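Local coordinates for protein extracellular ligand-binding receptor (Verminephrobacter eiseniae, PDB 4M88) that probably binds an amino acid or related small solute outside the cytoplasm and passes it to an ABC transporter, at residues P72-S77 and P97-N102; L92-P97 and P113-F118; A123-E128 and F228-V233; G251-F256 and R342-G347. One frame throughout, in Å; residues are numbered along the deposited sequence.

The four contacts fall into two groups, one for each alpha/beta half of a periplasmic-binding-protein fold. Interactions 1 and 2 share Pro97, have centres about 10 Å apart and have segments that alternate along the chain; both close before interaction 3 and then interaction 4 follow. Interaction 1 pairs two strands of the five-stranded parallel sheet, and interaction 2 joins the loops that lead into strands 99-101 and 118-119. Interactions 3 and 4, with centres about 7 Å apart, meet on neighbouring strands 227-229 and 250-254 of the mixed sheet, and Ser231 OG lies 2.5 Å from Val253 O. Between the groups the centres are 22 to 28 Å apart. Such a two-part build is consistent with a solute site between the halves.

Interaction 1: P72-S77 and P97-N102; sequences PLALIS and PVVVVN
Leu75 N donates to Val99 O at 2.9 Å in a parallel strand pair. The backbone ladder continues on both sides of this bond: Val101 N reaches Leu75 O at 2.9 Å, nearly straight at 171°, Ser77 N gives a 2.7 Å bond to Val101 O, and Val99 N makes a longer one to Leu73 O. At the carboxyl ends a polar pair takes over, Asn102 ND2 donating at 3.2 Å to Ser77 OG, which lies somewhat out of the Asn102 amide plane; the same ND2 also bonds Glu290.

The apolar contacts divide between the two faces. On one, the methyl of Ala74 lies 3.7 Å from Val99 CG1, a branch set between backbone N and carbonyl carbon (chi1 58°), and Ile76 CD1 folds back toward Val101 CB. On the other, the side chains of Leu75 and Val98 cross at about a right angle, Leu75 CG 4.1 Å from Val98 CG2. Beta-branched valines suit these extended, buried positions.

Helix 81-89 links the two strands as a beta-alpha-beta unit. Helices 286-303 and 312-321 cover the Ala74, Ile76, Val99 and Val101 face, helix 57-68 packs on Leu75 and Val98, and strands 4-11 and 118-119 flank the pair.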
loop_
_atom_site.group_PDB
_atom_site.type_symbol
_atom_site.label_atom_id
_atom_site.label_comp_id
_atom_site.label_asym_id
_atom_site.label_seq_id
_atom_site.Cartn_x
_atom_site.Cartn_y
_atom_site.Cartn_z
ATOM N N PRO A 72 -3.645 13.319 -18.563
ATOM C CA PRO A 72 -2.509 12.597 -17.975
ATOM C C PRO A 72 -2.320 11.250 -18.675
ATOM O O PRO A 72 -3.301 10.681 -19.173
ATOM C CB PRO A 72 -2.960 12.360 -16.531
ATOM C CG PRO A 72 -4.470 12.248 -16.633
ATOM C CD PRO A 72 -4.862 13.215 -17.729
ATOM N N LEU A 73 -1.084 10.759 -18.734
ATOM C CA LEU A 73 -0.830 9.408 -19.241
ATOM C C LEU A 73 -1.252 8.405 -18.189
ATOM O O LEU A 73 -1.732 7.307 -18.508
ATOM C CB LEU A 73 0.659 9.201 -19.532
ATOM C CG LEU A 73 1.156 9.598 -20.919
ATOM C CD1 LEU A 73 1.076 11.091 -21.107
ATOM C CD2 LEU A 73 2.579 9.116 -21.131
ATOM N N ALA A 74 -1.052 8.785 -16.931
ATOM C CA ALA A 74 -1.303 7.871 -15.822
ATOM C C ALA A 74 -1.723 8.628 -14.586
ATOM O O ALA A 74 -1.296 9.769 -14.366
ATOM C CB ALA A 74 -0.047 7.041 -15.510
ATOM N N LEU A 75 -2.579 7.980 -13.795
ATOM C CA LEU A 75 -2.858 8.405 -12.435
ATOM C C LEU A 75 -2.048 7.484 -11.544
ATOM O O LEU A 75 -2.061 6.267 -11.727
ATOM C CB LEU A 75 -4.351 8.268 -12.127
ATOM C CG LEU A 75 -5.237 9.206 -12.944
ATOM C CD1 LEU A 75 -6.714 8.948 -12.654
ATOM C CD2 LEU A 75 -4.896 10.676 -12.662
ATOM N N ILE A 76 -1.325 8.067 -10.596
ATOM C CA ILE A 76 -0.372 7.294 -9.813
ATOM C C ILE A 76 -0.906 7.027 -8.425
ATOM O O ILE A 76 -1.225 7.965 -7.695
ATOM C CB ILE A 76 0.983 8.010 -9.667
ATOM C CG1 ILE A 76 1.525 8.447 -11.026
ATOM C CG2 ILE A 76 1.989 7.094 -8.927
ATOM C CD1 ILE A 76 1.750 7.296 -11.973
ATOM N N SER A 77 -1.019 5.742 -8.088
ATOM C CA SER A 77 -1.311 5.277 -6.724
ATOM C C SER A 77 -2.448 6.020 -5.995
ATOM O O SER A 77 -2.216 6.646 -4.959
ATOM C CB SER A 77 -0.029 5.293 -5.879
ATOM O OG SER A 77 -0.177 4.474 -4.733
ATOM N N PRO A 97 -9.022 7.441 -21.532
ATOM C CA PRO A 97 -7.689 7.103 -22.046
ATOM C C PRO A 97 -6.605 7.352 -21.001
ATOM O O PRO A 97 -5.852 8.329 -21.065
ATOM C CB PRO A 97 -7.516 8.055 -23.234
ATOM C CG PRO A 97 -8.385 9.251 -22.892
ATOM C CD PRO A 97 -9.570 8.659 -22.162
ATOM N N VAL A 98 -6.525 6.457 -20.030
ATOM C CA VAL A 98 -5.573 6.624 -18.945
ATOM C C VAL A 98 -5.229 5.252 -18.389
ATOM O O VAL A 98 -5.962 4.290 -18.598
ATOM C CB VAL A 98 -6.168 7.521 -17.839
ATOM C CG1 VAL A 98 -7.217 6.760 -17.024
ATOM C CG2 VAL A 98 -5.065 8.067 -16.920
ATOM N N VAL A 99 -4.096 5.148 -17.709
ATOM C CA VAL A 99 -3.806 3.946 -16.956
ATOM C C VAL A 99 -3.650 4.365 -15.503
ATOM O O VAL A 99 -3.203 5.492 -15.212
ATOM C CB VAL A 99 -2.540 3.251 -17.469
ATOM C CG1 VAL A 99 -1.416 4.170 -17.396
ATOM C CG2 VAL A 99 -2.220 2.072 -16.638
ATOM N N VAL A 100 -4.074 3.496 -14.593
ATOM C CA VAL A 100 -3.930 3.774 -13.169
ATOM C C VAL A 100 -2.858 2.838 -12.652
ATOM O O VAL A 100 -2.959 1.626 -12.817
ATOM C CB VAL A 100 -5.234 3.526 -12.386
ATOM C CG1 VAL A 100 -5.021 3.856 -10.912
ATOM C CG2 VAL A 100 -6.372 4.375 -12.944
ATOM N N VAL A 101 -1.805 3.402 -12.076
ATOM C CA VAL A 101 -0.654 2.599 -11.682
ATOM C C VAL A 101 -0.574 2.561 -10.172
ATOM O O VAL A 101 -0.303 3.581 -9.522
ATOM C CB VAL A 101 0.657 3.118 -12.293
ATOM C CG1 VAL A 101 1.846 2.316 -11.772
ATOM C CG2 VAL A 101 0.591 3.040 -13.813
ATOM N N ASN A 102 -0.838 1.369 -9.645
ATOM C CA ASN A 102 -0.927 1.089 -8.214
ATOM C C ASN A 102 -2.224 1.596 -7.592
ATOM O O ASN A 102 -2.875 2.514 -8.110
ATOM C CB ASN A 102 0.295 1.589 -7.433
ATOM C CG ASN A 102 0.538 0.780 -6.164
ATOM O OD1 ASN A 102 0.444 -0.455 -6.178
ATOM N ND2 ASN A 102 0.819 1.467 -5.058
#

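Interaction 2: L92-P97 and P113-F118; sequences LLDTAP and PGHPKF
Leu93 packs over one face of the His115 ring, its CB 3.6 Å from the ring centroid and only 16° off the normal, a CH-pi contact. Pro116 CD takes the opposite face, leaving the imidazole sandwiched between two aliphatic groups. The close-packed part continues inward, where Leu93 CD1 rests 4.2 Å from Phe118 CB; a branched apolar residue fits here, between the ring and the side chains of Met87 and Val100.

The outer part is more polar and more open. At the ring edge His115 NE2 donates to Asp94 OD1 at 2.9 Å, nearly in the ring plane, while Asp94 OD2 forms a salt bridge with Lys91. Asp94 and His115 are both partly exposed, and neighbouring Thr95 is exposed and scarcely joins in.

Lys117 reaches across to the 92-97 loop, its chain extended beyond CG. Its NZ meets Leu93 O at 2.8 Å, close to the carbonyl direction, and Ala96 O at 2.7 Å from above the carbonyl plane, with a weak third bond to Asp94 O. A long, flexible amine suits this loop, whose carbonyls converge on one point.

His115 ND1 accepts a hydrogen bond from Lys117 N at 3.0 Å. With one ring nitrogen accepting and the other donating, the imidazole has its rotation fixed and is probably neutral, whereas the lysine's positive charge is probably stabilised by the carbonyl dipoles around NZ.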
loop_
_atom_site.group_PDB
_atom_site.type_symbol
_atom_site.label_atom_id
_atom_site.label_comp_id
_atom_site.label_asym_id
_atom_site.label_seq_id
_atom_site.Cartn_x
_atom_site.Cartn_y
_atom_site.Cartn_z
ATOM N N LEU A 92 -15.506 4.409 -14.280
ATOM C CA LEU A 92 -14.846 5.603 -14.787
ATOM C C LEU A 92 -13.752 5.273 -15.796
ATOM O O LEU A 92 -13.490 6.064 -16.701
ATOM C CB LEU A 92 -14.248 6.409 -13.634
ATOM C CG LEU A 92 -15.243 6.937 -12.612
ATOM C CD1 LEU A 92 -14.524 7.738 -11.547
ATOM C CD2 LEU A 92 -16.320 7.775 -13.293
ATOM N N LEU A 93 -13.118 4.112 -15.635
ATOM C CA LEU A 93 -11.995 3.728 -16.494
ATOM C C LEU A 93 -12.398 3.152 -17.855
ATOM O O LEU A 93 -11.557 3.056 -18.751
ATOM C CB LEU A 93 -11.068 2.743 -15.767
ATOM C CG LEU A 93 -10.343 3.328 -14.561
ATOM C CD1 LEU A 93 -9.412 2.274 -13.948
ATOM C CD2 LEU A 93 -9.564 4.556 -14.999
ATOM N N ASP A 94 -13.665 2.773 -18.019
ATOM C CA ASP A 94 -14.093 2.090 -19.249
ATOM C C ASP A 94 -13.756 2.825 -20.553
ATOM O O ASP A 94 -13.332 2.210 -21.535
ATOM C CB ASP A 94 -15.589 1.784 -19.205
ATOM C CG ASP A 94 -15.911 0.600 -18.316
ATOM O OD1 ASP A 94 -14.999 0.087 -17.630
ATOM O OD2 ASP A 94 -17.084 0.193 -18.294
ATOM N N THR A 95 -13.947 4.140 -20.576
ATOM C CA THR A 95 -13.675 4.890 -21.800
ATOM C C THR A 95 -12.634 5.996 -21.614
ATOM O O THR A 95 -12.360 6.775 -22.538
ATOM C CB THR A 95 -14.962 5.490 -22.390
ATOM O OG1 THR A 95 -15.714 6.120 -21.343
ATOM C CG2 THR A 95 -15.816 4.394 -23.024
ATOM N N ALA A 96 -12.051 6.071 -20.426
ATOM C CA ALA A 96 -11.033 7.087 -20.172
ATOM C C ALA A 96 -9.666 6.624 -20.675
ATOM O O ALA A 96 -9.201 5.541 -20.305
ATOM C CB ALA A 96 -10.978 7.426 -18.687
ATOM N N PRO A 97 -9.022 7.441 -21.532
ATOM C CA PRO A 97 -7.689 7.103 -22.046
ATOM C C PRO A 97 -6.605 7.352 -21.001
ATOM O O PRO A 97 -5.852 8.329 -21.065
ATOM C CB PRO A 97 -7.516 8.055 -23.234
ATOM C CG PRO A 97 -8.385 9.251 -22.892
ATOM C CD PRO A 97 -9.570 8.659 -22.162
ATOM N N PRO A 113 -12.674 -8.280 -9.606
ATOM C CA PRO A 113 -11.989 -8.381 -10.903
ATOM C C PRO A 113 -11.057 -7.221 -11.234
ATOM O O PRO A 113 -10.277 -7.343 -12.185
ATOM C CB PRO A 113 -13.152 -8.387 -11.895
ATOM C CG PRO A 113 -14.182 -7.533 -11.227
ATOM C CD PRO A 113 -14.086 -7.888 -9.767
ATOM N N GLY A 114 -11.124 -6.123 -10.487
ATOM C CA GLY A 114 -10.328 -4.952 -10.818
ATOM C C GLY A 114 -10.730 -4.361 -12.159
ATOM O O GLY A 114 -11.903 -4.385 -12.534
ATOM N N HIS A 115 -9.756 -3.846 -12.898
ATOM C CA HIS A 115 -10.031 -3.291 -14.218
ATOM C C HIS A 115 -8.781 -3.419 -15.066
ATOM O O HIS A 115 -7.668 -3.275 -14.550
ATOM C CB HIS A 115 -10.416 -1.816 -14.095
ATOM C CG HIS A 115 -10.966 -1.233 -15.354
ATOM N ND1 HIS A 115 -10.161 -0.744 -16.364
ATOM C CD2 HIS A 115 -12.241 -1.070 -15.776
ATOM C CE1 HIS A 115 -10.918 -0.301 -17.351
ATOM N NE2 HIS A 115 -12.184 -0.494 -17.025
ATOM N N PRO A 116 -8.952 -3.704 -16.367
ATOM C CA PRO A 116 -7.759 -3.909 -17.199
ATOM C C PRO A 116 -6.878 -2.671 -17.359
ATOM O O PRO A 116 -5.740 -2.812 -17.823
ATOM C CB PRO A 116 -8.334 -4.379 -18.549
ATOM C CG PRO A 116 -9.803 -4.039 -18.504
ATOM C CD PRO A 116 -10.191 -4.097 -17.061
ATOM N N LYS A 117 -7.360 -1.488 -16.976
ATOM C CA LYS A 117 -6.510 -0.298 -17.014
ATOM C C LYS A 117 -5.871 0.021 -15.651
ATOM O O LYS A 117 -5.171 1.018 -15.498
ATOM C CB LYS A 117 -7.310 0.914 -17.516
ATOM C CG LYS A 117 -7.771 0.791 -18.967
ATOM C CD LYS A 117 -8.551 2.033 -19.383
ATOM C CE LYS A 117 -9.168 1.857 -20.757
ATOM N NZ LYS A 117 -9.967 3.057 -21.115
ATOM N N PHE A 118 -6.113 -0.844 -14.670
ATOM C CA PHE A 118 -5.718 -0.616 -13.280
ATOM C C PHE A 118 -4.617 -1.636 -12.957
ATOM O O PHE A 118 -4.872 -2.850 -12.939
ATOM C CB PHE A 118 -6.966 -0.816 -12.409
ATOM C CG PHE A 118 -6.795 -0.470 -10.952
ATOM C CD1 PHE A 118 -5.732 0.304 -10.508
ATOM C CD2 PHE A 118 -7.720 -0.945 -10.022
ATOM C CE1 PHE A 118 -5.590 0.619 -9.143
ATOM C CE2 PHE A 118 -7.591 -0.654 -8.664
ATOM C CZ PHE A 118 -6.517 0.137 -8.220
#

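Interaction 3: A123-E128 and F228-V233; sequences AGDKQE and FVLSYV
The amino-terminal turn of helix 125-138 meets the loop leaving strand 227-229, at the carboxyl end of an inner strand of the mixed sheet. Asp125, in the first turn, takes the hydroxyl of Tyr232: OH donates to OD1 at 2.6 Å on the syn lone pair, with the oxygen in the ring plane but the carboxylate turned 76° against it. A second bond links that hydroxyl to Gly106 N, and Asp125 OD2 binds a glycerol probably left from crystallisation.

One turn on, the extended chain of Glu128 brings both carboxylate oxygens to Ser231. OE1 accepts the backbone N-H at 3.2 Å, and OE2 lies 2.7 Å from OG, a hydroxyl that also bonds Val253 O. Between the two acids sits Leu230, with CD1 3.8 Å from Asp125 CG and CD2 3.8 Å from Glu128 CB; its two branches pack against the two acids, one on each. An alanine in place of Asp125 would be likely to leave the tyrosine hydroxyl without its acceptor and uncover one branch of Leu230.

Ser231 centres an inverse gamma turn closed by Tyr232 N to Leu230 O. Helix-start acids gripping a strand-end loop fit the carboxyl-edge architecture of parallel alpha/beta domains, where periplasmic binding proteins commonly place their ligand sites.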
loop_
_atom_site.group_PDB
_atom_site.type_symbol
_atom_site.label_atom_id
_atom_site.label_comp_id
_atom_site.label_asym_id
_atom_site.label_seq_id
_atom_site.Cartn_x
_atom_site.Cartn_y
_atom_site.Cartn_z
ATOM N N ALA A 123 2.037 -6.089 -3.734
ATOM C CA ALA A 123 1.346 -7.364 -3.581
ATOM C C ALA A 123 -0.018 -7.106 -2.947
ATOM O O ALA A 123 -0.209 -6.115 -2.221
ATOM C CB ALA A 123 2.161 -8.312 -2.710
ATOM N N GLY A 124 -0.977 -7.985 -3.214
ATOM C CA GLY A 124 -2.310 -7.790 -2.672
ATOM C C GLY A 124 -2.447 -8.179 -1.206
ATOM O O GLY A 124 -1.631 -8.943 -0.682
ATOM N N ASP A 125 -3.476 -7.635 -0.553
ATOM C CA ASP A 125 -3.826 -8.008 0.812
ATOM C C ASP A 125 -3.976 -9.517 0.948
ATOM O O ASP A 125 -3.632 -10.077 1.986
ATOM C CB ASP A 125 -5.130 -7.320 1.249
ATOM C CG ASP A 125 -4.935 -5.848 1.588
ATOM O OD1 ASP A 125 -3.809 -5.339 1.402
ATOM O OD2 ASP A 125 -5.922 -5.206 2.026
ATOM N N LYS A 126 -4.468 -10.184 -0.097
ATOM C CA LYS A 126 -4.713 -11.624 0.021
ATOM C C LYS A 126 -3.416 -12.395 0.243
ATOM O O LYS A 126 -3.318 -13.259 1.126
ATOM C CB LYS A 126 -5.455 -12.151 -1.207
ATOM C CG LYS A 126 -5.751 -13.647 -1.159
ATOM C CD LYS A 126 -6.732 -14.057 -2.249
ATOM C CE LYS A 126 -6.836 -15.576 -2.330
ATOM N NZ LYS A 126 -8.021 -15.975 -3.124
ATOM N N GLN A 127 -2.405 -12.070 -0.551
ATOM C CA GLN A 127 -1.126 -12.744 -0.405
ATOM C C GLN A 127 -0.467 -12.360 0.906
ATOM O O GLN A 127 0.156 -13.200 1.557
ATOM C CB GLN A 127 -0.201 -12.418 -1.558
ATOM C CG GLN A 127 0.971 -13.380 -1.620
ATOM C CD GLN A 127 2.055 -12.901 -2.550
ATOM O OE1 GLN A 127 1.845 -11.994 -3.356
ATOM N NE2 GLN A 127 3.227 -13.509 -2.445
ATOM N N GLU A 128 -0.593 -11.099 1.305
ATOM C CA GLU A 128 -0.062 -10.689 2.606
ATOM C C GLU A 128 -0.719 -11.441 3.767
ATOM O O GLU A 128 -0.041 -11.870 4.708
ATOM C CB GLU A 128 -0.205 -9.179 2.804
ATOM C CG GLU A 128 0.629 -8.387 1.804
ATOM C CD GLU A 128 0.846 -6.941 2.222
ATOM O OE1 GLU A 128 0.130 -6.464 3.134
ATOM O OE2 GLU A 128 1.745 -6.288 1.640
ATOM N N PHE A 228 -0.131 -8.435 14.261
ATOM C CA PHE A 228 0.334 -8.459 12.881
ATOM C C PHE A 228 -0.471 -7.457 12.077
ATOM O O PHE A 228 -1.689 -7.343 12.246
ATOM C CB PHE A 228 0.162 -9.845 12.258
ATOM C CG PHE A 228 0.674 -10.964 13.118
ATOM C CD1 PHE A 228 2.034 -11.169 13.269
ATOM C CD2 PHE A 228 -0.210 -11.816 13.763
ATOM C CE1 PHE A 228 2.508 -12.208 14.065
ATOM C CE2 PHE A 228 0.254 -12.854 14.559
ATOM C CZ PHE A 228 1.613 -13.045 14.707
ATOM N N VAL A 229 0.208 -6.718 11.213
ATOM C CA VAL A 229 -0.475 -5.732 10.390
ATOM C C VAL A 229 0.027 -5.831 8.967
ATOM O O VAL A 229 1.119 -6.346 8.723
ATOM C CB VAL A 229 -0.252 -4.291 10.904
ATOM C CG1 VAL A 229 -0.714 -4.158 12.343
ATOM C CG2 VAL A 229 1.211 -3.896 10.771
ATOM N N LEU A 230 -0.775 -5.339 8.025
ATOM C CA LEU A 230 -0.400 -5.361 6.619
ATOM C C LEU A 230 0.386 -4.107 6.254
ATOM O O LEU A 230 0.701 -3.291 7.125
ATOM C CB LEU A 230 -1.651 -5.484 5.744
ATOM C CG LEU A 230 -2.563 -6.667 6.073
ATOM C CD1 LEU A 230 -3.746 -6.726 5.101
ATOM C CD2 LEU A 230 -1.778 -7.958 6.027
ATOM N N SER A 231 0.687 -3.956 4.966
ATOM C CA SER A 231 1.573 -2.894 4.485
ATOM C C SER A 231 0.971 -1.489 4.533
ATOM O O SER A 231 0.934 -0.809 3.506
ATOM C CB SER A 231 1.994 -3.184 3.046
ATOM O OG SER A 231 2.872 -4.285 2.982
ATOM N N TYR A 232 0.533 -1.033 5.706
ATOM C CA TYR A 232 -0.144 0.275 5.778
ATOM C C TYR A 232 0.317 1.237 6.870
ATOM O O TYR A 232 -0.218 2.343 6.996
ATOM C CB TYR A 232 -1.657 0.073 5.842
ATOM C CG TYR A 232 -2.127 -0.685 4.634
ATOM C CD1 TYR A 232 -2.023 -0.122 3.373
ATOM C CD2 TYR A 232 -2.608 -1.984 4.741
ATOM C CE1 TYR A 232 -2.413 -0.815 2.245
ATOM C CE2 TYR A 232 -3.008 -2.688 3.615
ATOM C CZ TYR A 232 -2.903 -2.099 2.376
ATOM O OH TYR A 232 -3.296 -2.795 1.256
ATOM N N VAL A 233 1.302 0.820 7.654
ATOM C CA VAL A 233 1.844 1.679 8.705
ATOM C C VAL A 233 3.359 1.542 8.738
ATOM O O VAL A 233 3.898 0.540 8.257
ATOM C CB VAL A 233 1.268 1.318 10.093
ATOM C CG1 VAL A 233 -0.203 1.641 10.160
ATOM C CG2 VAL A 233 1.510 -0.145 10.411
#

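Interaction 4: G251-F256 and R342-G347; sequences GIVQAF and RYVNIG
Gln254 and Asn345 form a hydrogen-bonded pair in an antiparallel join, where strand 345-349 is added to strand 250-254 of the mixed sheet in this binding-protein fold. Gln254 N reaches Asn345 O at 2.7 Å, and Asn345 N returns a bond to Gln254 O in its carbonyl plane. A second such pair joins Ile252 and Gly347; between them Val253 and Ile346 face each other without backbone bonds. On their side of the sheet Val253 CG1 is pressed to 3.4 Å from Val344 CG1, tighter than usual, and helix 125-138 covers these branched chains.

Tyr343 reaches to the loop that follows strand 250-254. With CG anti to the backbone N (chi1 -179°), CB and CG lie 4.1 Å from Ala255 O. CD2 comes closer to that oxygen, at 3.4 Å, and CE2 lies 3.6 Å from Phe256 C. Beyond CZ, the hydroxyl takes a bond from Asn345 ND2 of its own segment, lying in the amide plane. Tyrosine suits this place because its ring spans carbonyls while its tip is polar.

A leucine here would probably leave Asn345 ND2 without this acceptor and break the water link to Phe256. Buried Gln254 NE2 is bonded by Glu286 and Tyr357. At the Tyr343 tip, one water lies at the ring edge, 2.8 Å from OH, and donates to Phe256 O.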
loop_
_atom_site.group_PDB
_atom_site.type_symbol
_atom_site.label_atom_id
_atom_site.label_comp_id
_atom_site.label_asym_id
_atom_site.label_seq_id
_atom_site.Cartn_x
_atom_site.Cartn_y
_atom_site.Cartn_z
ATOM N N GLY A 251 4.437 -7.454 14.011
ATOM C CA GLY A 251 4.922 -7.824 12.695
ATOM C C GLY A 251 4.227 -7.016 11.617
ATOM O O GLY A 251 3.004 -6.871 11.640
ATOM N N ILE A 252 5.002 -6.478 10.680
ATOM C CA ILE A 252 4.456 -5.690 9.584
ATOM C C ILE A 252 4.780 -6.411 8.283
ATOM O O ILE A 252 5.948 -6.653 7.981
ATOM C CB ILE A 252 5.082 -4.282 9.523
ATOM C CG1 ILE A 252 4.930 -3.554 10.855
ATOM C CG2 ILE A 252 4.458 -3.462 8.390
ATOM C CD1 ILE A 252 5.729 -2.256 10.923
ATOM N N VAL A 253 3.755 -6.773 7.521
ATOM C CA VAL A 253 3.996 -7.412 6.228
ATOM C C VAL A 253 4.355 -6.315 5.247
ATOM O O VAL A 253 3.589 -5.361 5.068
ATOM C CB VAL A 253 2.762 -8.130 5.708
ATOM C CG1 VAL A 253 3.112 -8.920 4.469
ATOM C CG2 VAL A 253 2.261 -9.055 6.752
ATOM N N GLN A 254 5.519 -6.436 4.618
ATOM C CA GLN A 254 5.994 -5.401 3.700
ATOM C C GLN A 254 5.803 -5.830 2.262
ATOM O O GLN A 254 6.056 -6.983 1.920
ATOM C CB GLN A 254 7.473 -5.110 3.938
ATOM C CG GLN A 254 7.810 -4.684 5.355
ATOM C CD GLN A 254 7.373 -3.264 5.684
ATOM O OE1 GLN A 254 6.383 -2.749 5.148
ATOM N NE2 GLN A 254 8.114 -2.624 6.581
ATOM N N ALA A 255 5.362 -4.900 1.416
ATOM C CA ALA A 255 5.175 -5.190 -0.002
ATOM C C ALA A 255 6.383 -4.726 -0.804
ATOM O O ALA A 255 6.469 -4.969 -2.011
ATOM C CB ALA A 255 3.907 -4.509 -0.529
ATOM N N PHE A 256 7.319 -4.075 -0.124
ATOM C CA PHE A 256 8.487 -3.502 -0.787
ATOM C C PHE A 256 9.689 -3.709 0.117
ATOM O O PHE A 256 9.511 -3.927 1.326
ATOM C CB PHE A 256 8.268 -2.000 -0.995
ATOM C CG PHE A 256 7.062 -1.675 -1.815
ATOM C CD1 PHE A 256 7.086 -1.854 -3.192
ATOM C CD2 PHE A 256 5.897 -1.202 -1.217
ATOM C CE1 PHE A 256 5.976 -1.557 -3.967
ATOM C CE2 PHE A 256 4.782 -0.905 -1.985
ATOM C CZ PHE A 256 4.824 -1.082 -3.365
ATOM N N ARG A 342 4.658 -10.227 -6.548
ATOM C CA ARG A 342 4.343 -11.192 -5.485
ATOM C C ARG A 342 5.332 -11.089 -4.314
ATOM O O ARG A 342 5.465 -12.018 -3.502
ATOM C CB ARG A 342 4.312 -12.617 -6.034
ATOM C CG ARG A 342 2.997 -13.019 -6.717
ATOM C CD ARG A 342 2.874 -14.561 -6.814
ATOM N NE ARG A 342 1.901 -15.113 -5.867
ATOM C CZ ARG A 342 2.137 -16.123 -5.030
ATOM N NH1 ARG A 342 3.325 -16.716 -5.010
ATOM N NH2 ARG A 342 1.181 -16.543 -4.209
ATOM N N TYR A 343 6.026 -9.960 -4.226
ATOM C CA TYR A 343 6.960 -9.726 -3.124
ATOM C C TYR A 343 6.203 -9.494 -1.815
ATOM O O TYR A 343 5.410 -8.574 -1.700
ATOM C CB TYR A 343 7.866 -8.518 -3.424
ATOM C CG TYR A 343 8.885 -8.205 -2.338
ATOM C CD1 TYR A 343 10.220 -8.551 -2.492
ATOM C CD2 TYR A 343 8.512 -7.553 -1.162
ATOM C CE1 TYR A 343 11.154 -8.268 -1.502
ATOM C CE2 TYR A 343 9.435 -7.271 -0.168
ATOM C CZ TYR A 343 10.755 -7.621 -0.350
ATOM O OH TYR A 343 11.672 -7.343 0.644
ATOM N N VAL A 344 6.472 -10.328 -0.816
ATOM C CA VAL A 344 5.914 -10.112 0.513
ATOM C C VAL A 344 6.993 -10.490 1.525
ATOM O O VAL A 344 7.623 -11.532 1.400
ATOM C CB VAL A 344 4.645 -10.969 0.730
ATOM C CG1 VAL A 344 4.374 -11.142 2.195
ATOM C CG2 VAL A 344 3.432 -10.356 0.029
ATOM N N ASN A 345 7.229 -9.635 2.515
ATOM C CA ASN A 345 8.304 -9.893 3.463
ATOM C C ASN A 345 7.867 -9.392 4.836
ATOM O O ASN A 345 7.529 -8.222 5.001
ATOM C CB ASN A 345 9.579 -9.171 3.009
ATOM C CG ASN A 345 10.825 -9.635 3.750
ATOM O OD1 ASN A 345 10.762 -10.461 4.660
ATOM N ND2 ASN A 345 11.973 -9.105 3.349
ATOM N N ILE A 346 7.852 -10.279 5.822
ATOM C CA ILE A 346 7.366 -9.863 7.129
ATOM C C ILE A 346 8.502 -9.341 7.979
ATOM O O ILE A 346 9.487 -10.048 8.206
ATOM C CB ILE A 346 6.703 -11.020 7.874
ATOM C CG1 ILE A 346 5.530 -11.564 7.065
ATOM C CG2 ILE A 346 6.240 -10.558 9.244
ATOM C CD1 ILE A 346 4.856 -12.739 7.721
ATOM N N GLY A 347 8.369 -8.100 8.436
ATOM C CA GLY A 347 9.321 -7.538 9.378
ATOM C C GLY A 347 8.721 -7.604 10.770
ATOM O O GLY A 347 7.501 -7.583 10.913
HETATM O O HOH W 1 4.909 -6.411 -3.429
HETATM O O HOH W 2 11.130 -5.709 2.911
#